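Local coordinates for leucine aminopeptidase 2, chloroplastic (Streptomyces sp. BC16019, PDB 5LHJ), which probably removes unsubstituted N-terminal amino acids from peptides as a manganese-binding M17 aminopeptidase that acts in maturation of the antibiotic bottromycin, at residues 127-130 and 131-135; 89-92 and 93-96; 490-493 and 494-498; 400-403 and 404-408. All blocks are in the same frame, centred on the assembly; numbering follows the deposited sequence.

In the fold
All four contacts are local, each about two turns of one helix, and polar links chain them together across the two parts of the molecule. Contacts 1 and 2, on helices of the N-terminal domain, have centres about 8 Å apart and share a salt bridge from Arg94 NE to Glu133 OE1, 2.9 Å. Contacts 3 and 4, centres about 11 Å apart, share another, Arg406 NE to Glu491 OE1, also 2.9 Å. Between the pairs, contact 2 reaches contact 4 through a weak hydrogen bond, Arg94 NH2 to Arg406 O at 3.2 Å, although their centres are about 14 Å apart. None of the four lies at the manganese site formed by Lys261, Asp266, Asp284, Asp343 and Glu345.

Contact 1: residues 127-130 and 131-135; sequences RARA and VAEGA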
# COMPACT_ATOMS: atom_id res chain seq x y z
N ARG A 127 -49.38 11.81 -6.73
CA ARG A 127 -48.81 12.14 -8.06
C ARG A 127 -48.38 13.60 -8.13
O ARG A 127 -47.26 13.90 -8.56
CB ARG A 127 -49.81 11.84 -9.18
CG ARG A 127 -50.14 10.36 -9.31
CD ARG A 127 -50.86 10.02 -10.61
NE ARG A 127 -51.99 10.88 -10.93
CZ ARG A 127 -53.29 10.60 -10.74
NH1 ARG A 127 -53.69 9.48 -10.15
NH2 ARG A 127 -54.20 11.47 -11.13
N ALA A 128 -49.26 14.50 -7.69
CA ALA A 128 -48.99 15.94 -7.77
C ALA A 128 -47.78 16.34 -6.91
O ALA A 128 -46.92 17.10 -7.36
CB ALA A 128 -50.23 16.74 -7.37
N ARG A 129 -47.71 15.81 -5.70
CA ARG A 129 -46.60 16.09 -4.78
C ARG A 129 -45.27 15.62 -5.37
O ARG A 129 -44.27 16.37 -5.36
CB ARG A 129 -46.86 15.43 -3.42
CG ARG A 129 -45.91 15.85 -2.30
CD ARG A 129 -46.22 15.15 -0.97
NE ARG A 129 -47.60 15.38 -0.58
CZ ARG A 129 -48.61 14.49 -0.63
NH1 ARG A 129 -48.44 13.22 -1.00
NH2 ARG A 129 -49.83 14.88 -0.27
N ALA A 130 -45.26 14.41 -5.92
CA ALA A 130 -44.06 13.82 -6.51
C ALA A 130 -43.58 14.56 -7.76
O ALA A 130 -42.38 14.78 -7.93
CB ALA A 130 -44.27 12.35 -6.81
N VAL A 131 -44.51 14.94 -8.64
CA VAL A 131 -44.16 15.69 -9.85
C VAL A 131 -43.57 17.05 -9.48
O VAL A 131 -42.56 17.46 -10.06
CB VAL A 131 -45.37 15.82 -10.79
CG1 VAL A 131 -45.08 16.78 -11.94
CG2 VAL A 131 -45.75 14.45 -11.36
N ALA A 132 -44.19 17.75 -8.53
CA ALA A 132 -43.66 19.04 -8.08
C ALA A 132 -42.24 18.90 -7.52
O ALA A 132 -41.35 19.70 -7.84
CB ALA A 132 -44.58 19.67 -7.04
N GLU A 133 -42.04 17.87 -6.69
CA GLU A 133 -40.71 17.60 -6.13
C GLU A 133 -39.69 17.31 -7.21
O GLU A 133 -38.59 17.88 -7.20
CB GLU A 133 -40.73 16.40 -5.17
CG GLU A 133 -41.35 16.71 -3.83
CD GLU A 133 -41.30 15.53 -2.85
OE1 GLU A 133 -40.53 14.56 -3.09
OE2 GLU A 133 -42.01 15.62 -1.83
N GLY A 134 -40.04 16.42 -8.13
CA GLY A 134 -39.09 15.99 -9.17
C GLY A 134 -38.68 17.13 -10.09
O GLY A 134 -37.54 17.18 -10.55
N ALA A 135 -39.62 18.04 -10.35
CA ALA A 135 -39.36 19.21 -11.19
C ALA A 135 -38.30 20.12 -10.57
O ALA A 135 -37.34 20.50 -11.24
CB ALA A 135 -40.63 19.99 -11.43
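Val131 N donates to Arg127 O at 2.9 Å, the first of four successive i to i+4 backbone bonds in this part of helix 124-139. Ala132, Glu133 and Gly134 repeat it on Ala128, Arg129 and Ala130, so the rungs form without a break.

Side chains of the second half also rest against these carbonyls. Val131 turns CG2 to the side of its own backbone N, CG1 taking the place opposite (chi1 171°), and CG2 thereby meets Arg127 O at 3.2 Å. Glu133 likewise starts beside its own N, with CG 3.3 Å from Arg129 O.

Charge comes into play between Arg129 and Glu133, which run side by side. OE2 of Glu133 lies 3.9 Å from the aliphatic CG of Arg129, while OE2 and Arg129 NE stay 5.7 Å apart, too far for a bridge. Arg129 instead pairs with Glu126 and Glu169, and Glu133 with Arg94.

The small and branched residues suit a crowded setting. Ala130 and Val131 pack on Phe93 of helix 90-102, Ala128 and Ala132 face helix 164-185, and Val131 and Ala135 rest on Leu112 of strand 109-112.

Contact 2: residues 89-92 and 93-96; sequences TAAT and FRAA
Phe93 brings the edge of its ring to the carbonyl of Thr89, CD1 lying 3.4 Å from Thr89 O near the ring plane. A ring edge, with its slightly positive C-H groups, suits such an oxygen, to which Phe93 N adds only a weak bond.

The backbone bonds strengthen further along helix 90-102: Arg94, Ala95 and Ala96 donate to Ala90, Ala91 and Thr92, the Arg94 N to Ala90 O bond measuring 3.0 Å.

At the helix start the side chain of Thr92 turns back on the N-cap residue. Thr89 N points at Thr92 OG1 almost perfectly straight, 2.9 Å and 178°, which is one half of a capping box. With an alanine in place of Thr92, the N-H of Thr89 would probably lose its acceptor and the first turn would be less firmly held.

Packing of the charged side chain comes last. Arg94 bends at chi3 (-74°), which carries NH1 back to 3.6 Å from Ala91 CA, and one guanidinium face looks toward Ala90 O. The alanines are small enough for this close pass. The cation thus lies along its own helix while its NE pairs with Glu133, so its charge is answered from the next helix.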
# COMPACT_ATOMS: atom_id res chain seq x y z
N THR A 89 -45.01 3.90 -9.10
CA THR A 89 -45.01 4.41 -7.73
C THR A 89 -44.84 5.92 -7.77
O THR A 89 -44.62 6.49 -8.83
CB THR A 89 -43.83 3.84 -6.94
OG1 THR A 89 -42.60 4.29 -7.53
CG2 THR A 89 -43.88 2.31 -6.92
N ALA A 90 -44.91 6.56 -6.61
CA ALA A 90 -44.60 7.99 -6.51
C ALA A 90 -43.18 8.30 -7.03
O ALA A 90 -42.97 9.34 -7.66
CB ALA A 90 -44.76 8.48 -5.07
N ALA A 91 -42.23 7.39 -6.81
CA ALA A 91 -40.86 7.57 -7.30
C ALA A 91 -40.80 7.60 -8.84
O ALA A 91 -39.97 8.30 -9.41
CB ALA A 91 -39.95 6.47 -6.75
N THR A 92 -41.66 6.83 -9.49
CA THR A 92 -41.80 6.88 -10.95
C THR A 92 -42.14 8.30 -11.41
O THR A 92 -41.53 8.81 -12.35
CB THR A 92 -42.90 5.94 -11.46
OG1 THR A 92 -42.77 4.65 -10.84
CG2 THR A 92 -42.83 5.79 -12.97
N PHE A 93 -43.11 8.92 -10.74
CA PHE A 93 -43.52 10.29 -11.08
C PHE A 93 -42.45 11.33 -10.78
O PHE A 93 -42.25 12.27 -11.55
CB PHE A 93 -44.85 10.64 -10.39
CG PHE A 93 -46.02 9.98 -11.04
CD1 PHE A 93 -46.42 8.71 -10.65
CD2 PHE A 93 -46.68 10.59 -12.09
CE1 PHE A 93 -47.48 8.07 -11.28
CE2 PHE A 93 -47.74 9.97 -12.73
CZ PHE A 93 -48.14 8.71 -12.32
N ARG A 94 -41.75 11.14 -9.67
CA ARG A 94 -40.67 12.05 -9.28
C ARG A 94 -39.57 12.00 -10.34
O ARG A 94 -39.12 13.04 -10.85
CB ARG A 94 -40.15 11.65 -7.88
CG ARG A 94 -39.46 12.76 -7.14
CD ARG A 94 -39.02 12.34 -5.75
NE ARG A 94 -40.11 12.23 -4.79
CZ ARG A 94 -40.62 11.09 -4.30
NH1 ARG A 94 -40.17 9.87 -4.65
NH2 ARG A 94 -41.60 11.18 -3.41
N ALA A 95 -39.16 10.79 -10.72
CA ALA A 95 -38.14 10.59 -11.76
C ALA A 95 -38.57 11.09 -13.14
O ALA A 95 -37.75 11.66 -13.87
CB ALA A 95 -37.74 9.11 -11.83
N ALA A 96 -39.83 10.87 -13.52
CA ALA A 96 -40.35 11.36 -14.81
C ALA A 96 -40.35 12.88 -14.88
O ALA A 96 -40.06 13.45 -15.93
CB ALA A 96 -41.74 10.81 -15.09

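Contact 3: residues 490-493 and 494-498; sequences IETL and RALSE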
# COMPACT_ATOMS: atom_id res chain seq x y z
N ILE A 490 -38.68 15.41 7.06
CA ILE A 490 -39.97 16.09 6.95
C ILE A 490 -41.14 15.10 7.06
O ILE A 490 -42.08 15.34 7.81
CB ILE A 490 -40.08 16.93 5.65
CG1 ILE A 490 -39.09 18.10 5.69
CG2 ILE A 490 -41.51 17.46 5.47
CD1 ILE A 490 -38.94 18.81 4.37
N GLU A 491 -41.07 13.99 6.33
CA GLU A 491 -42.14 12.98 6.43
C GLU A 491 -42.24 12.33 7.82
O GLU A 491 -43.35 12.03 8.30
CB GLU A 491 -41.99 11.93 5.33
CG GLU A 491 -42.41 12.44 3.97
CD GLU A 491 -43.92 12.65 3.82
OE1 GLU A 491 -44.72 12.12 4.62
OE2 GLU A 491 -44.33 13.37 2.88
N THR A 492 -41.10 12.14 8.49
CA THR A 492 -41.08 11.64 9.86
C THR A 492 -41.78 12.61 10.82
O THR A 492 -42.63 12.21 11.61
CB THR A 492 -39.65 11.36 10.33
OG1 THR A 492 -39.06 10.38 9.47
CG2 THR A 492 -39.61 10.86 11.75
N LEU A 493 -41.43 13.88 10.70
CA LEU A 493 -42.03 14.90 11.56
C LEU A 493 -43.54 15.02 11.30
O LEU A 493 -44.31 15.21 12.26
CB LEU A 493 -41.33 16.24 11.37
CG LEU A 493 -39.86 16.26 11.82
CD1 LEU A 493 -39.15 17.48 11.28
CD2 LEU A 493 -39.72 16.19 13.33
N ARG A 494 -43.96 14.90 10.04
CA ARG A 494 -45.40 14.91 9.68
C ARG A 494 -46.14 13.76 10.38
O ARG A 494 -47.18 13.98 11.02
CB ARG A 494 -45.62 14.82 8.16
CG ARG A 494 -45.27 16.10 7.40
CD ARG A 494 -45.25 15.91 5.88
NE ARG A 494 -46.61 15.74 5.35
CZ ARG A 494 -47.44 16.72 5.00
NH1 ARG A 494 -47.10 18.01 5.09
NH2 ARG A 494 -48.65 16.41 4.53
N ALA A 495 -45.59 12.56 10.28
CA ALA A 495 -46.19 11.38 10.92
C ALA A 495 -46.24 11.51 12.45
O ALA A 495 -47.27 11.19 13.05
CB ALA A 495 -45.46 10.11 10.52
N LEU A 496 -45.16 11.99 13.06
CA LEU A 496 -45.13 12.19 14.51
C LEU A 496 -46.15 13.23 14.98
O LEU A 496 -46.75 13.08 16.04
CB LEU A 496 -43.73 12.59 14.99
CG LEU A 496 -42.65 11.51 14.89
CD1 LEU A 496 -41.28 12.11 15.11
CD2 LEU A 496 -42.89 10.38 15.88
N SER A 497 -46.34 14.28 14.18
CA SER A 497 -47.29 15.35 14.51
C SER A 497 -48.74 14.88 14.47
O SER A 497 -49.58 15.40 15.20
CB SER A 497 -47.11 16.56 13.59
OG SER A 497 -47.68 16.33 12.30
N GLU A 498 -49.04 13.91 13.61
CA GLU A 498 -50.38 13.34 13.51
C GLU A 498 -50.70 12.51 14.75
O GLU A 498 -51.71 12.73 15.41
CB GLU A 498 -50.53 12.51 12.24
CG GLU A 498 -50.54 13.35 10.97
CD GLU A 498 -50.22 12.57 9.71
OE1 GLU A 498 -50.09 11.32 9.76
OE2 GLU A 498 -50.08 13.22 8.64
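Arg494 O is gripped by two donors from the same face of its plane, Ser497 OG at 2.7 Å and Glu498 N at 3.2 Å. Ser497 reaches it because its hydroxyl takes the crowded position between backbone N and carbonyl carbon (chi1 77°), and a short polar side chain suits this last turn of helix 486-498. Its own N-H donates to Leu493 O, and the three preceding residues donate in the same i to i+4 pattern.

Glu491 bends at chi2 (-70°), bringing its carboxylate across the Arg494 chain, where Glu491 OE1 is 4.0 Å from Arg494 CD. Glu491 OE2 sits 4.1 Å from Arg494 NE, well out of the guanidinium plane, so any attraction is probably one of charge alone. Arg494 also has a long, weak ion pair with Glu169. Glu491 OE1 meanwhile bridges to Arg406, and an alanine here would probably leave Arg406 without its salt-bridge mate and take one of the negative charges away from Arg494. On another side Thr492 and Leu496 lie alongside each other, CG2 to CD1 4.0 Å, the threonine hydroxyl being taken by Thr488 O.

Ile490, Leu493 and Arg494 pack on helix 286-301 at Ala297, Leu298 and Leu301, while Thr492 and Ala495 meet helix 394-407.

Contact 4: residues 400-403 and 404-408; sequences VLAA and SERAG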
# COMPACT_ATOMS: atom_id res chain seq x y z
N VAL A 400 -39.85 5.92 10.84
CA VAL A 400 -38.77 6.47 9.99
C VAL A 400 -38.73 5.74 8.63
O VAL A 400 -38.62 6.38 7.58
CB VAL A 400 -37.40 6.44 10.69
CG1 VAL A 400 -36.28 6.88 9.75
CG2 VAL A 400 -37.42 7.35 11.91
N LEU A 401 -38.81 4.42 8.66
CA LEU A 401 -38.74 3.65 7.41
C LEU A 401 -39.90 3.97 6.47
O LEU A 401 -39.69 4.16 5.28
CB LEU A 401 -38.63 2.15 7.68
CG LEU A 401 -37.32 1.70 8.33
CD1 LEU A 401 -37.42 0.25 8.80
CD2 LEU A 401 -36.14 1.88 7.39
N ALA A 402 -41.12 4.04 7.00
CA ALA A 402 -42.29 4.39 6.16
C ALA A 402 -42.15 5.82 5.61
O ALA A 402 -42.47 6.07 4.44
CB ALA A 402 -43.57 4.25 6.97
N ALA A 403 -41.63 6.74 6.43
CA ALA A 403 -41.37 8.11 5.98
C ALA A 403 -40.37 8.14 4.82
O ALA A 403 -40.59 8.85 3.84
CB ALA A 403 -40.87 8.97 7.12
N SER A 404 -39.29 7.36 4.93
CA SER A 404 -38.31 7.28 3.84
C SER A 404 -38.93 6.71 2.56
O SER A 404 -38.61 7.16 1.46
CB SER A 404 -37.07 6.47 4.26
OG SER A 404 -37.33 5.08 4.27
N GLU A 405 -39.83 5.74 2.70
CA GLU A 405 -40.54 5.17 1.53
C GLU A 405 -41.42 6.21 0.83
O GLU A 405 -41.38 6.33 -0.39
CB GLU A 405 -41.36 3.95 1.93
CG GLU A 405 -40.49 2.76 2.31
CD GLU A 405 -41.21 1.71 3.15
OE1 GLU A 405 -42.44 1.81 3.36
OE2 GLU A 405 -40.52 0.78 3.62
N ARG A 406 -42.16 7.00 1.60
CA ARG A 406 -42.93 8.12 1.04
C ARG A 406 -42.05 9.14 0.32
O ARG A 406 -42.43 9.65 -0.74
CB ARG A 406 -43.77 8.80 2.13
CG ARG A 406 -44.88 7.92 2.68
CD ARG A 406 -45.91 8.68 3.50
NE ARG A 406 -45.35 9.34 4.68
CZ ARG A 406 -45.07 8.74 5.85
NH1 ARG A 406 -45.25 7.44 6.03
NH2 ARG A 406 -44.57 9.47 6.85
N ALA A 407 -40.88 9.41 0.89
CA ALA A 407 -39.94 10.38 0.35
C ALA A 407 -39.10 9.86 -0.82
O ALA A 407 -38.46 10.65 -1.50
CB ALA A 407 -39.03 10.89 1.46
N GLY A 408 -39.08 8.55 -1.04
CA GLY A 408 -38.23 7.95 -2.07
C GLY A 408 -36.74 7.92 -1.71
O GLY A 408 -35.89 8.00 -2.59
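Ser404 N donates to Val400 O at 2.9 Å near the end of helix 394-407, the helix of a beta-alpha-beta unit between strands 386-390 and 410-413, which here finishes in a Schellman motif. Ser404 also turns its hydroxyl back on the preceding turn: OG sits between the backbone N and the carbonyl carbon (chi1 76°), which brings it into a hydrogen bond 2.7 Å from Leu401 O. A buried serine suits the place, since its polar end is satisfied by its own helix while its side chain touches Phe411 and Thr488.

Glu405 N is the second donor to Leu401 O, at 3.0 Å, and arrives from the same face as the hydroxyl. The glutamate chain then runs extended alongside residues 400-403, its OE1 3.8 Å from Ala402 CA.

Arg406 N continues the ladder to Ala402 O. Its side chain bends at chi3 (-61°), which lays the guanidinium back over the alanines: one face lies above Ala403 CA, while NH1 is 3.7 Å from Ala402 CB and NH2 equally far from Ala403 CB. The small alanines let the guanidinium lie this close. NE is taken by Glu491 on helix 486-498, whose Thr492 also packs on Ala403.

Ala407 closes the regular pattern through its N-H on Ala403 O, its small side chain pressed close to the same oxygen.

Gly408 leaves the helix with a positive phi of 74°, a conformation that favours glycine. Gly408 N still donates backward, 3.3 Å from Glu405 O.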